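Local coordinates for protein HAD hydrolase, family IA, variant 3 (Entamoeba histolytica, PDB 6W04) that probably acts as a magnesium-dependent hydrolase of the haloacid dehalogenase (HAD) superfamily, holding a magnesium ion at the end of its central parallel sheet, at residues F6-T11 / I85-G90; F95-K100 / I212-M217; K133-D138 / P147-K152; T33-D38 / K49-H54. All blocks are in the same frame, centred on the assembly; numbering follows the deposited sequence.

Contact 1: F6-T11 / I85-G90; sequences FDFNGT and IKLCDG. With MG (magnesium ion), chain B.
Two small contacts join the turn of Phe-8 to Thr-11 with the loop 85-90. Phe-8 CE1 comes within 4.2 Å of Leu-87 CD2, the methyl meeting the ring at a slant. With CG of Phe-8 set anti to the backbone N (chi1 -166°), the ring extends away from the metal and also stacks with Phe-119. The second meeting is between a side chain and the backbone: Cys-88 CB sits 3.8 Å from the Thr-11 carbonyl O, and the next link of the chain, Leu-12, shares a backbone hydrogen bond with Cys-88. Thr-11 itself directs its side chain the other way, toward the metal site, where its OG1 lies 3.0 Å from Asp-7 OD2, with the carboxylate of Asp-169 also close.

The turn is closed by a hydrogen bond from Thr-11 N to Phe-8 O (3.1 Å), and it presents two magnesium ligands: Asp-7 OD2 at 2.1 Å from the ion and the backbone O of Asn-9 at 2.1 Å from it. Two waters and Asp-169 are further ligands. Asp-7 OD1, turned from the metal, forms a salt bridge with Lys-144. The Phe-8 side chain is thus packed against Leu-87 and Phe-119, while Asp-7 OD2 and Asn-9 O bind the ion. Loop 85-90, after helix 62-82, is probably where the chain returns from a helical cap, as in related HAD enzymes, and the sequence Asp-Phe-Asn-Gly-Thr, at the end of strand 3-7, is a variant of the first HAD motif.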
loop_
_atom_site.group_PDB
_atom_site.type_symbol
_atom_site.label_atom_id
_atom_site.label_comp_id
_atom_site.label_asym_id
_atom_site.label_seq_id
_atom_site.Cartn_x
_atom_site.Cartn_y
_atom_site.Cartn_z
ATOM N N PHE A 6 3.592 -7.067 -3.824
ATOM C CA PHE A 6 3.922 -5.943 -2.946
ATOM C C PHE A 6 2.814 -4.890 -2.930
ATOM O O PHE A 6 2.465 -4.327 -3.978
ATOM C CB PHE A 6 5.200 -5.229 -3.387
ATOM C CG PHE A 6 6.452 -6.078 -3.365
ATOM C CD1 PHE A 6 7.268 -6.094 -2.243
ATOM C CD2 PHE A 6 6.862 -6.758 -4.503
ATOM C CE1 PHE A 6 8.462 -6.830 -2.231
ATOM C CE2 PHE A 6 8.042 -7.517 -4.496
ATOM C CZ PHE A 6 8.838 -7.540 -3.370
ATOM N N ASP A 7 2.344 -4.550 -1.734
ATOM C CA ASP A 7 1.653 -3.273 -1.553
ATOM C C ASP A 7 2.650 -2.147 -1.752
ATOM O O ASP A 7 3.857 -2.344 -1.610
ATOM C CB ASP A 7 1.055 -3.194 -0.155
ATOM C CG ASP A 7 0.333 -1.896 0.108
ATOM O OD1 ASP A 7 -0.479 -1.477 -0.746
ATOM O OD2 ASP A 7 0.560 -1.313 1.188
ATOM N N PHE A 8 2.167 -0.946 -2.073
ATOM C CA PHE A 8 3.105 0.143 -2.331
ATOM C C PHE A 8 3.154 1.150 -1.186
ATOM O O PHE A 8 4.167 1.215 -0.479
ATOM C CB PHE A 8 2.818 0.811 -3.667
ATOM C CG PHE A 8 3.946 1.693 -4.119
ATOM C CD1 PHE A 8 5.050 1.146 -4.757
ATOM C CD2 PHE A 8 3.946 3.045 -3.815
ATOM C CE1 PHE A 8 6.119 1.940 -5.136
ATOM C CE2 PHE A 8 5.002 3.850 -4.203
ATOM C CZ PHE A 8 6.089 3.293 -4.857
ATOM N N ASN A 9 2.087 1.929 -0.961
ATOM C CA ASN A 9 2.098 2.961 0.075
ATOM C C ASN A 9 2.225 2.347 1.463
ATOM O O ASN A 9 1.433 1.487 1.851
ATOM C CB ASN A 9 0.814 3.784 -0.006
ATOM C CG ASN A 9 0.618 4.389 -1.376
ATOM O OD1 ASN A 9 -0.167 3.895 -2.194
ATOM N ND2 ASN A 9 1.373 5.440 -1.652
ATOM N N GLY A 10 3.213 2.812 2.224
ATOM C CA GLY A 10 3.443 2.310 3.568
ATOM C C GLY A 10 4.221 1.016 3.613
ATOM O O GLY A 10 4.647 0.607 4.691
ATOM N N THR A 11 4.446 0.388 2.466
ATOM C CA THR A 11 5.141 -0.887 2.366
ATOM C C THR A 11 6.438 -0.744 1.577
ATOM O O THR A 11 7.515 -1.022 2.115
ATOM C CB THR A 11 4.195 -1.924 1.716
ATOM O OG1 THR A 11 3.086 -2.190 2.594
ATOM C CG2 THR A 11 4.926 -3.234 1.412
ATOM N N ILE A 85 11.906 10.676 -0.212
ATOM C CA ILE A 85 11.437 9.360 0.214
ATOM C C ILE A 85 11.887 8.327 -0.808
ATOM O O ILE A 85 11.617 8.462 -2.007
ATOM C CB ILE A 85 9.924 9.369 0.377
ATOM C CG1 ILE A 85 9.536 10.359 1.482
ATOM C CG2 ILE A 85 9.397 7.948 0.643
ATOM C CD1 ILE A 85 8.031 10.706 1.449
ATOM N N LYS A 86 12.604 7.310 -0.345
ATOM C CA LYS A 86 13.190 6.283 -1.199
ATOM C C LYS A 86 12.427 4.971 -1.037
ATOM O O LYS A 86 11.689 4.772 -0.062
ATOM C CB LYS A 86 14.665 6.061 -0.850
ATOM C CG LYS A 86 15.558 7.253 -1.126
ATOM C CD LYS A 86 16.964 7.035 -0.579
ATOM C CE LYS A 86 17.830 8.269 -0.811
ATOM N NZ LYS A 86 17.211 9.494 -0.210
ATOM N N LEU A 87 12.639 4.059 -1.989
ATOM C CA LEU A 87 12.142 2.702 -1.807
ATOM C C LEU A 87 12.746 2.105 -0.542
ATOM O O LEU A 87 13.916 2.328 -0.235
ATOM C CB LEU A 87 12.480 1.838 -3.018
ATOM C CG LEU A 87 11.673 2.083 -4.288
ATOM C CD1 LEU A 87 12.232 1.246 -5.423
ATOM C CD2 LEU A 87 10.202 1.773 -4.083
ATOM N N CYS A 88 11.925 1.357 0.197
ATOM C CA CYS A 88 12.311 0.819 1.494
ATOM C C CYS A 88 13.626 0.042 1.402
ATOM O O CYS A 88 13.936 -0.582 0.377
ATOM C CB CYS A 88 11.177 -0.074 2.025
ATOM S SG CYS A 88 11.531 -0.870 3.599
ATOM N N ASP A 89 14.422 0.123 2.471
ATOM C CA ASP A 89 15.690 -0.609 2.536
ATOM C C ASP A 89 15.489 -2.070 2.158
ATOM O O ASP A 89 14.533 -2.712 2.600
ATOM C CB ASP A 89 16.297 -0.535 3.941
ATOM C CG ASP A 89 16.887 0.822 4.270
ATOM O OD1 ASP A 89 16.988 1.685 3.375
ATOM O OD2 ASP A 89 17.248 1.021 5.446
ATOM N N GLY A 90 16.395 -2.590 1.335
ATOM C CA GLY A 90 16.349 -3.983 0.940
ATOM C C GLY A 90 15.388 -4.308 -0.181
ATOM O O GLY A 90 15.483 -5.400 -0.756
HETATM MG MG MG B . -0.206 0.234 2.305
HETATM O O HOH W 1 -1.831 -1.118 2.596
HETATM O O HOH W 2 -0.692 1.864 3.706
#

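Contact 2: F95-K100 / I212-M217; sequences FEALKK and ITIEEM
Helix 91-100 and the first turn of helix 214-222 come nearest at Leu-98 and Ile-214, whose CA atoms are 7.6 Å apart. One methyl group carries the contact. Ile-214 CD1 touches Leu-98 CD2 at 3.6 Å and, more loosely, Ala-97 CB at 4.2 Å, so the isoleucine end bears on two successive residues of the partner helix. Its CG1 stands anti to the carbonyl carbon, and a further bend at chi2 (-77°) brings CD1 to Leu-98 and Ala-97. The Leu-98 and Ile-214 side chains meet at an angle rather than lying alongside each other.

The start of the second helix is fixed by a capping box. Glu-216 N donates to Thr-213 OG1 over 2.9 Å in a nearly straight bond (167°), while the return bond from Thr-213 N to Glu-216 OE1 is weak (3.1 Å, 121°). Beneath the pair of helices, Leu-98 and Met-217 both rest on Val-4 of strand 3-7, and Ile-214 also packs on Met-1. The atoms that meet between the segments are all aliphatic carbons, which implies that the meeting of these two segments is apolar packing; the side-chain hydrogen bonds here belong to the capping box at the start of helix 214-222.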
loop_
_atom_site.group_PDB
_atom_site.type_symbol
_atom_site.label_atom_id
_atom_site.label_comp_id
_atom_site.label_asym_id
_atom_site.label_seq_id
_atom_site.Cartn_x
_atom_site.Cartn_y
_atom_site.Cartn_z
ATOM N N PHE A 95 13.930 -7.366 -5.211
ATOM C CA PHE A 95 13.515 -7.347 -6.613
ATOM C C PHE A 95 14.497 -8.111 -7.495
ATOM O O PHE A 95 14.098 -8.949 -8.308
ATOM C CB PHE A 95 13.407 -5.909 -7.137
ATOM C CG PHE A 95 12.375 -5.060 -6.459
ATOM C CD1 PHE A 95 11.356 -5.614 -5.704
ATOM C CD2 PHE A 95 12.419 -3.684 -6.616
ATOM C CE1 PHE A 95 10.415 -4.800 -5.090
ATOM C CE2 PHE A 95 11.481 -2.869 -6.022
ATOM C CZ PHE A 95 10.477 -3.427 -5.254
ATOM N N GLU A 96 15.791 -7.803 -7.367
ATOM C CA GLU A 96 16.796 -8.456 -8.205
ATOM C C GLU A 96 16.920 -9.938 -7.869
ATOM O O GLU A 96 17.027 -10.780 -8.771
ATOM C CB GLU A 96 18.145 -7.758 -8.041
ATOM C CG GLU A 96 18.103 -6.259 -8.337
ATOM C CD GLU A 96 19.429 -5.572 -8.061
ATOM O OE1 GLU A 96 19.683 -4.488 -8.620
ATOM O OE2 GLU A 96 20.223 -6.124 -7.276
ATOM N N ALA A 97 16.901 -10.275 -6.580
ATOM C CA ALA A 97 17.016 -11.671 -6.187
ATOM C C ALA A 97 15.833 -12.489 -6.695
ATOM O O ALA A 97 15.997 -13.657 -7.074
ATOM C CB ALA A 97 17.146 -11.779 -4.668
ATOM N N LEU A 98 14.634 -11.896 -6.703
ATOM C CA LEU A 98 13.446 -12.607 -7.168
ATOM C C LEU A 98 13.539 -12.926 -8.659
ATOM O O LEU A 98 13.277 -14.059 -9.080
ATOM C CB LEU A 98 12.187 -11.777 -6.863
ATOM C CG LEU A 98 11.755 -11.738 -5.392
ATOM C CD1 LEU A 98 10.631 -10.731 -5.156
ATOM C CD2 LEU A 98 11.362 -13.146 -4.903
ATOM N N LYS A 99 13.914 -11.937 -9.477
ATOM C CA LYS A 99 14.052 -12.191 -10.907
ATOM C C LYS A 99 15.119 -13.243 -11.179
ATOM O O LYS A 99 14.935 -14.104 -12.045
ATOM C CB LYS A 99 14.379 -10.907 -11.671
ATOM C CG LYS A 99 14.416 -11.143 -13.185
ATOM C CD LYS A 99 15.421 -10.263 -13.897
ATOM C CE LYS A 99 15.527 -10.644 -15.380
ATOM N NZ LYS A 99 14.213 -10.585 -16.089
ATOM N N LYS A 100 16.232 -13.205 -10.439
ATOM C CA LYS A 100 17.265 -14.220 -10.631
ATOM C C LYS A 100 16.727 -15.616 -10.344
ATOM O O LYS A 100 17.183 -16.592 -10.945
ATOM C CB LYS A 100 18.480 -13.928 -9.748
ATOM N N ILE A 212 14.230 -10.167 5.446
ATOM C CA ILE A 212 13.541 -11.314 4.877
ATOM C C ILE A 212 14.420 -11.921 3.784
ATOM O O ILE A 212 15.140 -11.203 3.081
ATOM C CB ILE A 212 12.151 -10.904 4.339
ATOM C CG1 ILE A 212 11.304 -12.130 4.006
ATOM C CG2 ILE A 212 12.265 -9.971 3.127
ATOM C CD1 ILE A 212 10.977 -12.983 5.199
ATOM N N THR A 213 14.385 -13.248 3.664
ATOM C CA THR A 213 15.054 -13.962 2.586
ATOM C C THR A 213 14.034 -14.735 1.755
ATOM O O THR A 213 12.916 -15.014 2.198
ATOM C CB THR A 213 16.119 -14.940 3.111
ATOM O OG1 THR A 213 15.482 -16.090 3.681
ATOM C CG2 THR A 213 17.003 -14.278 4.157
ATOM N N ILE A 214 14.440 -15.083 0.532
ATOM C CA ILE A 214 13.622 -15.953 -0.312
ATOM C C ILE A 214 13.284 -17.244 0.423
ATOM O O ILE A 214 12.161 -17.759 0.333
ATOM C CB ILE A 214 14.357 -16.253 -1.632
ATOM C CG1 ILE A 214 15.061 -14.999 -2.159
ATOM C CG2 ILE A 214 13.395 -16.847 -2.655
ATOM C CD1 ILE A 214 14.145 -14.028 -2.795
ATOM N N GLU A 215 14.257 -17.797 1.147
ATOM C CA GLU A 215 14.054 -19.081 1.808
ATOM C C GLU A 215 13.061 -18.956 2.956
ATOM O O GLU A 215 12.232 -19.851 3.163
ATOM C CB GLU A 215 15.395 -19.634 2.303
ATOM N N GLU A 216 13.137 -17.863 3.723
ATOM C CA GLU A 216 12.140 -17.623 4.763
ATOM C C GLU A 216 10.740 -17.547 4.169
ATOM O O GLU A 216 9.782 -18.088 4.737
ATOM C CB GLU A 216 12.458 -16.336 5.521
ATOM C CG GLU A 216 13.699 -16.379 6.409
ATOM C CD GLU A 216 13.993 -15.024 7.046
ATOM O OE1 GLU A 216 14.868 -14.294 6.530
ATOM O OE2 GLU A 216 13.334 -14.678 8.051
ATOM N N MET A 217 10.608 -16.881 3.014
ATOM C CA MET A 217 9.304 -16.706 2.380
ATOM C C MET A 217 8.768 -18.024 1.837
ATOM O O MET A 217 7.572 -18.318 1.968
ATOM C CB MET A 217 9.403 -15.663 1.263
ATOM C CG MET A 217 9.774 -14.275 1.770
ATOM S SD MET A 217 10.271 -13.079 0.498
ATOM C CE MET A 217 8.808 -13.138 -0.495
#

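Contact 3: K133-D138 / P147-K152; sequences KIIFND and PDIYLK
Ile-135 CG2 is the methyl on which this contact turns, lying 3.7 Å from Ile-149 CG1 and 4.0 Å from Lys-152 CD. It projects anti to the backbone N of its strand, while CG1 takes the place beside that N (chi1 -54°). Ile-149 has the less usual helix conformation: its CG1 is anti to the backbone N (chi1 -165°), which carries that branch to Ile-135 and places CG2 in the crowded position between N and the carbonyl carbon. The two isoleucine side chains run antiparallel, passing alongside one another.

Lys-152 runs nearly extended along its first three torsions, laying its CG and CD methylenes against Ile-135, and then bends at chi4 (69°). The bend takes NZ toward Asp-138 without direct contact, since Asp-138 OD2 and Lys-152 NZ remain 4.7 Å apart. A water spans the gap, accepting from Lys-152 NZ (2.8 Å) and donating to Asp-138 OD2 at a short distance that carries no weight. The other carboxylate oxygen of Asp-138, OD1, is hydrogen-bonded to Thr-140.

Strand 135-137 is the outermost strand beside 105-112, and Ile-135 shares backbone hydrogen bonds with Ile-107 and Thr-109. Ile-149 also touches Ala-108 of strand 105-112 and Ser-176 of helix 171-180. Strand 135-137, helix 148-157 and the parallel strand 164-168 form a beta-alpha-beta crossover, passing over 105-112 and 3-7.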
loop_
_atom_site.group_PDB
_atom_site.type_symbol
_atom_site.label_atom_id
_atom_site.label_comp_id
_atom_site.label_asym_id
_atom_site.label_seq_id
_atom_site.Cartn_x
_atom_site.Cartn_y
_atom_site.Cartn_z
ATOM N N LYS A 133 1.430 -4.907 -15.583
ATOM C CA LYS A 133 1.029 -5.849 -14.534
ATOM C C LYS A 133 0.964 -5.219 -13.147
ATOM O O LYS A 133 0.716 -5.934 -12.172
ATOM C CB LYS A 133 1.980 -7.054 -14.502
ATOM C CG LYS A 133 2.019 -7.851 -15.828
ATOM C CD LYS A 133 2.946 -9.052 -15.740
ATOM C CE LYS A 133 2.917 -9.854 -17.037
ATOM N NZ LYS A 133 3.919 -10.962 -17.045
ATOM N N ILE A 134 1.207 -3.917 -13.027
ATOM C CA ILE A 134 0.992 -3.223 -11.760
ATOM C C ILE A 134 -0.511 -3.052 -11.570
ATOM O O ILE A 134 -1.207 -2.539 -12.453
ATOM C CB ILE A 134 1.715 -1.867 -11.743
ATOM C CG1 ILE A 134 3.243 -2.047 -11.753
ATOM C CG2 ILE A 134 1.261 -1.018 -10.550
ATOM C CD1 ILE A 134 4.014 -0.752 -11.897
ATOM N N ILE A 135 -1.030 -3.523 -10.442
ATOM C CA ILE A 135 -2.458 -3.431 -10.159
ATOM C C ILE A 135 -2.692 -2.177 -9.341
ATOM O O ILE A 135 -2.067 -1.985 -8.291
ATOM C CB ILE A 135 -2.982 -4.675 -9.416
ATOM C CG1 ILE A 135 -2.624 -5.956 -10.185
ATOM C CG2 ILE A 135 -4.503 -4.560 -9.202
ATOM C CD1 ILE A 135 -2.977 -5.909 -11.655
ATOM N N PHE A 136 -3.594 -1.326 -9.818
ATOM C CA PHE A 136 -3.946 -0.105 -9.112
ATOM C C PHE A 136 -5.459 0.082 -9.158
ATOM O O PHE A 136 -6.175 -0.630 -9.866
ATOM C CB PHE A 136 -3.221 1.110 -9.705
ATOM C CG PHE A 136 -3.587 1.400 -11.119
ATOM C CD1 PHE A 136 -4.619 2.275 -11.416
ATOM C CD2 PHE A 136 -2.888 0.799 -12.172
ATOM C CE1 PHE A 136 -4.965 2.551 -12.726
ATOM C CE2 PHE A 136 -3.227 1.073 -13.502
ATOM C CZ PHE A 136 -4.265 1.943 -13.788
ATOM N N ASN A 137 -5.946 1.063 -8.402
ATOM C CA ASN A 137 -7.376 1.349 -8.373
ATOM C C ASN A 137 -7.805 2.003 -9.678
ATOM O O ASN A 137 -7.703 3.222 -9.851
ATOM C CB ASN A 137 -7.741 2.240 -7.193
ATOM C CG ASN A 137 -9.215 2.571 -7.178
ATOM O OD1 ASN A 137 -10.013 1.878 -7.813
ATOM N ND2 ASN A 137 -9.583 3.654 -6.495
ATOM N N ASP A 138 -8.320 1.198 -10.597
ATOM C CA ASP A 138 -8.947 1.709 -11.806
ATOM C C ASP A 138 -10.455 1.582 -11.748
ATOM O O ASP A 138 -11.107 1.570 -12.795
ATOM C CB ASP A 138 -8.410 0.988 -13.039
ATOM C CG ASP A 138 -8.713 -0.504 -13.027
ATOM O OD1 ASP A 138 -9.317 -1.001 -12.042
ATOM O OD2 ASP A 138 -8.348 -1.178 -14.020
ATOM N N PRO A 147 -10.888 -9.075 -1.028
ATOM C CA PRO A 147 -9.768 -9.807 -1.657
ATOM C C PRO A 147 -9.449 -9.379 -3.082
ATOM O O PRO A 147 -8.386 -9.761 -3.599
ATOM C CB PRO A 147 -10.251 -11.267 -1.644
ATOM C CG PRO A 147 -11.767 -11.173 -1.601
ATOM C CD PRO A 147 -12.033 -9.963 -0.726
ATOM N N ASP A 148 -10.324 -8.607 -3.726
ATOM C CA ASP A 148 -10.276 -8.440 -5.179
ATOM C C ASP A 148 -8.886 -8.044 -5.681
ATOM O O ASP A 148 -8.380 -8.621 -6.647
ATOM C CB ASP A 148 -11.300 -7.396 -5.612
ATOM C CG ASP A 148 -12.700 -7.711 -5.130
ATOM O OD1 ASP A 148 -12.847 -8.553 -4.218
ATOM O OD2 ASP A 148 -13.652 -7.106 -5.668
ATOM N N ILE A 149 -8.250 -7.057 -5.039
ATOM C CA ILE A 149 -7.001 -6.529 -5.598
ATOM C C ILE A 149 -5.910 -7.597 -5.659
ATOM O O ILE A 149 -5.087 -7.594 -6.588
ATOM C CB ILE A 149 -6.534 -5.279 -4.814
ATOM C CG1 ILE A 149 -5.472 -4.523 -5.609
ATOM C CG2 ILE A 149 -5.968 -5.622 -3.415
ATOM C CD1 ILE A 149 -5.097 -3.199 -4.957
ATOM N N TYR A 150 -5.884 -8.540 -4.714
ATOM C CA TYR A 150 -4.801 -9.522 -4.750
ATOM C C TYR A 150 -5.113 -10.707 -5.658
ATOM O O TYR A 150 -4.190 -11.262 -6.270
ATOM C CB TYR A 150 -4.441 -9.988 -3.323
ATOM C CG TYR A 150 -3.652 -8.906 -2.616
ATOM C CD1 TYR A 150 -2.473 -8.422 -3.178
ATOM C CD2 TYR A 150 -4.106 -8.327 -1.428
ATOM C CE1 TYR A 150 -1.747 -7.411 -2.577
ATOM C CE2 TYR A 150 -3.377 -7.297 -0.806
ATOM C CZ TYR A 150 -2.206 -6.835 -1.398
ATOM O OH TYR A 150 -1.454 -5.824 -0.816
ATOM N N LEU A 151 -6.388 -11.098 -5.775
ATOM C CA LEU A 151 -6.774 -12.040 -6.825
ATOM C C LEU A 151 -6.443 -11.483 -8.198
ATOM O O LEU A 151 -5.981 -12.210 -9.089
ATOM C CB LEU A 151 -8.266 -12.342 -6.732
ATOM C CG LEU A 151 -8.673 -12.923 -5.384
ATOM C CD1 LEU A 151 -10.186 -13.048 -5.293
ATOM C CD2 LEU A 151 -7.987 -14.266 -5.186
ATOM N N LYS A 152 -6.686 -10.187 -8.388
ATOM C CA LYS A 152 -6.376 -9.536 -9.653
ATOM C C LYS A 152 -4.880 -9.609 -9.952
ATOM O O LYS A 152 -4.475 -9.917 -11.083
ATOM C CB LYS A 152 -6.862 -8.088 -9.580
ATOM C CG LYS A 152 -6.984 -7.351 -10.872
ATOM C CD LYS A 152 -7.884 -6.118 -10.679
ATOM C CE LYS A 152 -7.865 -5.177 -11.905
ATOM N NZ LYS A 152 -8.536 -5.766 -13.103
HETATM O O HOH W 3 -8.581 -3.501 -14.776
#

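Contact 4: T33-D38 / K49-H54; sequences TPLSED and KQLIEH
The imidazole of His-54 receives Leu-35 CD2 obliquely, its nearest atom, CD2 of the ring, lying 3.9 Å from that methyl. Its nitrogen NE2 is hydrogen-bonded to Glu-39 OE2, so the ring is held by a polar bond at one atom and apolar packing at another. CG of His-54 is anti to the backbone N (chi1 178°), which sends the ring out from helix 48-56 toward the other segment. A second flat group, the Glu-53 carboxylate, belongs to a different side of that helix: Lys-49 NZ forms a salt bridge with Glu-53 OE2 at 2.6 Å, approaching from above the carboxylate plane, 36° out of it.

These segments belong to the run of helices from 16-31 to 62-82, after strand 3-7, consistent with the all-helical cap of related HAD enzymes. Leu-35 lies just before helix 37-43, whose N-cap is Ser-36. Leu-35 CD1, the other methyl, reaches Leu-51 CD1 at 4.2 Å, so the forked leucine end touches residues one helical turn apart. Ala-27 of helix 16-31 and Leu-43 of helix 37-43 pack on Leu-35 as well, and Leu-43 also touches both Leu-51 and His-54.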
loop_
_atom_site.group_PDB
_atom_site.type_symbol
_atom_site.label_atom_id
_atom_site.label_comp_id
_atom_site.label_asym_id
_atom_site.label_seq_id
_atom_site.Cartn_x
_atom_site.Cartn_y
_atom_site.Cartn_z
ATOM N N THR A 33 -8.353 24.975 10.427
ATOM C CA THR A 33 -7.435 24.425 11.414
ATOM C C THR A 33 -6.982 23.062 10.918
ATOM O O THR A 33 -7.790 22.306 10.356
ATOM C CB THR A 33 -8.060 24.275 12.809
ATOM O OG1 THR A 33 -9.154 23.363 12.737
ATOM C CG2 THR A 33 -8.548 25.612 13.337
ATOM N N PRO A 34 -5.704 22.725 11.100
ATOM C CA PRO A 34 -5.229 21.392 10.712
ATOM C C PRO A 34 -5.793 20.317 11.630
ATOM O O PRO A 34 -6.244 20.584 12.749
ATOM C CB PRO A 34 -3.700 21.499 10.856
ATOM C CG PRO A 34 -3.452 22.623 11.765
ATOM C CD PRO A 34 -4.663 23.541 11.738
ATOM N N LEU A 35 -5.748 19.076 11.150
ATOM C CA LEU A 35 -6.066 17.946 12.020
ATOM C C LEU A 35 -5.041 17.870 13.143
ATOM O O LEU A 35 -3.852 18.080 12.920
ATOM C CB LEU A 35 -6.062 16.630 11.232
ATOM C CG LEU A 35 -6.994 16.434 10.034
ATOM C CD1 LEU A 35 -6.735 15.047 9.424
ATOM C CD2 LEU A 35 -8.497 16.588 10.431
ATOM N N SER A 36 -5.506 17.613 14.370
ATOM C CA SER A 36 -4.553 17.349 15.445
ATOM C C SER A 36 -3.934 15.963 15.268
ATOM O O SER A 36 -4.421 15.122 14.503
ATOM C CB SER A 36 -5.230 17.428 16.817
ATOM O OG SER A 36 -6.218 16.425 16.918
ATOM N N GLU A 37 -2.859 15.709 16.019
ATOM C CA GLU A 37 -2.254 14.382 15.985
ATOM C C GLU A 37 -3.247 13.315 16.428
ATOM O O GLU A 37 -3.263 12.206 15.881
ATOM C CB GLU A 37 -0.997 14.349 16.855
ATOM C CG GLU A 37 0.164 15.134 16.283
ATOM C CD GLU A 37 1.389 15.082 17.192
ATOM O OE1 GLU A 37 1.313 14.432 18.260
ATOM O OE2 GLU A 37 2.423 15.683 16.838
ATOM N N ASP A 38 -4.098 13.644 17.409
ATOM C CA ASP A 38 -5.120 12.705 17.863
ATOM C C ASP A 38 -6.185 12.485 16.797
ATOM O O ASP A 38 -6.632 11.350 16.596
ATOM C CB ASP A 38 -5.761 13.195 19.160
ATOM C CG ASP A 38 -4.796 13.151 20.356
ATOM O OD1 ASP A 38 -3.895 12.279 20.397
ATOM O OD2 ASP A 38 -4.945 14.002 21.258
ATOM N N LYS A 49 -12.930 9.707 1.249
ATOM C CA LYS A 49 -14.232 10.323 1.462
ATOM C C LYS A 49 -14.475 10.560 2.944
ATOM O O LYS A 49 -14.991 11.619 3.346
ATOM C CB LYS A 49 -15.322 9.427 0.869
ATOM C CG LYS A 49 -16.747 9.963 1.016
ATOM C CD LYS A 49 -17.674 9.236 0.015
ATOM C CE LYS A 49 -19.112 9.795 0.005
ATOM N NZ LYS A 49 -19.884 9.492 1.257
ATOM N N GLN A 50 -14.145 9.565 3.772
ATOM C CA GLN A 50 -14.353 9.701 5.209
ATOM C C GLN A 50 -13.508 10.823 5.781
ATOM O O GLN A 50 -13.930 11.514 6.717
ATOM C CB GLN A 50 -14.027 8.388 5.926
ATOM C CG GLN A 50 -14.996 7.247 5.642
ATOM C CD GLN A 50 -14.575 5.956 6.337
ATOM O OE1 GLN A 50 -13.683 5.256 5.872
ATOM N NE2 GLN A 50 -15.226 5.639 7.443
ATOM N N LEU A 51 -12.284 10.992 5.266
ATOM C CA LEU A 51 -11.435 12.083 5.742
ATOM C C LEU A 51 -12.059 13.438 5.423
ATOM O O LEU A 51 -12.148 14.323 6.289
ATOM C CB LEU A 51 -10.040 11.981 5.109
ATOM C CG LEU A 51 -8.944 11.211 5.858
ATOM C CD1 LEU A 51 -8.443 12.003 7.029
ATOM C CD2 LEU A 51 -9.421 9.863 6.326
ATOM N N ILE A 52 -12.506 13.618 4.183
ATOM C CA ILE A 52 -13.086 14.904 3.793
ATOM C C ILE A 52 -14.364 15.173 4.572
ATOM O O ILE A 52 -14.611 16.306 5.020
ATOM C CB ILE A 52 -13.337 14.941 2.276
ATOM C CG1 ILE A 52 -12.025 14.718 1.529
ATOM C CG2 ILE A 52 -13.991 16.283 1.904
ATOM C CD1 ILE A 52 -12.187 14.025 0.156
ATOM N N GLU A 53 -15.202 14.137 4.738
ATOM C CA GLU A 53 -16.411 14.281 5.542
ATOM C C GLU A 53 -16.084 14.667 6.979
ATOM O O GLU A 53 -16.807 15.455 7.588
ATOM C CB GLU A 53 -17.241 12.988 5.511
ATOM C CG GLU A 53 -17.817 12.735 4.102
ATOM C CD GLU A 53 -18.517 11.400 3.977
ATOM O OE1 GLU A 53 -18.173 10.480 4.752
ATOM O OE2 GLU A 53 -19.432 11.296 3.131
ATOM N N HIS A 54 -15.017 14.104 7.547
ATOM C CA HIS A 54 -14.604 14.538 8.878
ATOM C C HIS A 54 -14.256 16.022 8.885
ATOM O O HIS A 54 -14.681 16.767 9.778
ATOM C CB HIS A 54 -13.399 13.742 9.369
ATOM C CG HIS A 54 -12.922 14.184 10.717
ATOM N ND1 HIS A 54 -13.445 13.678 11.887
ATOM C CD2 HIS A 54 -12.012 15.114 11.081
ATOM C CE1 HIS A 54 -12.861 14.269 12.919
ATOM N NE2 HIS A 54 -11.976 15.135 12.453
#

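Contact 1 holds the magnesium ligands Asp-7 and Asn-9, and two others adjoin it. Contact 2 touches it through aromatic and aliphatic packing, Phe-6 CZ lying 3.6 Å from Phe-95 CE1, although their centres are 16 Å apart. Contact 3 also touches it: Tyr-150 OH is 3.7 Å from Asp-7 CB and is hydrogen-bonded to Glu-168, a residue seen to bind magnesium in this protein, though not in this chain. Contact 4 is nested in the chain between the two segments of contact 1, yet its centre stands 25 Å away and its Leu-51 side chain about 14 Å from the magnesium. Contacts 2 and 4 occupy opposite sides of the chain's centre, 39 Å apart between centres.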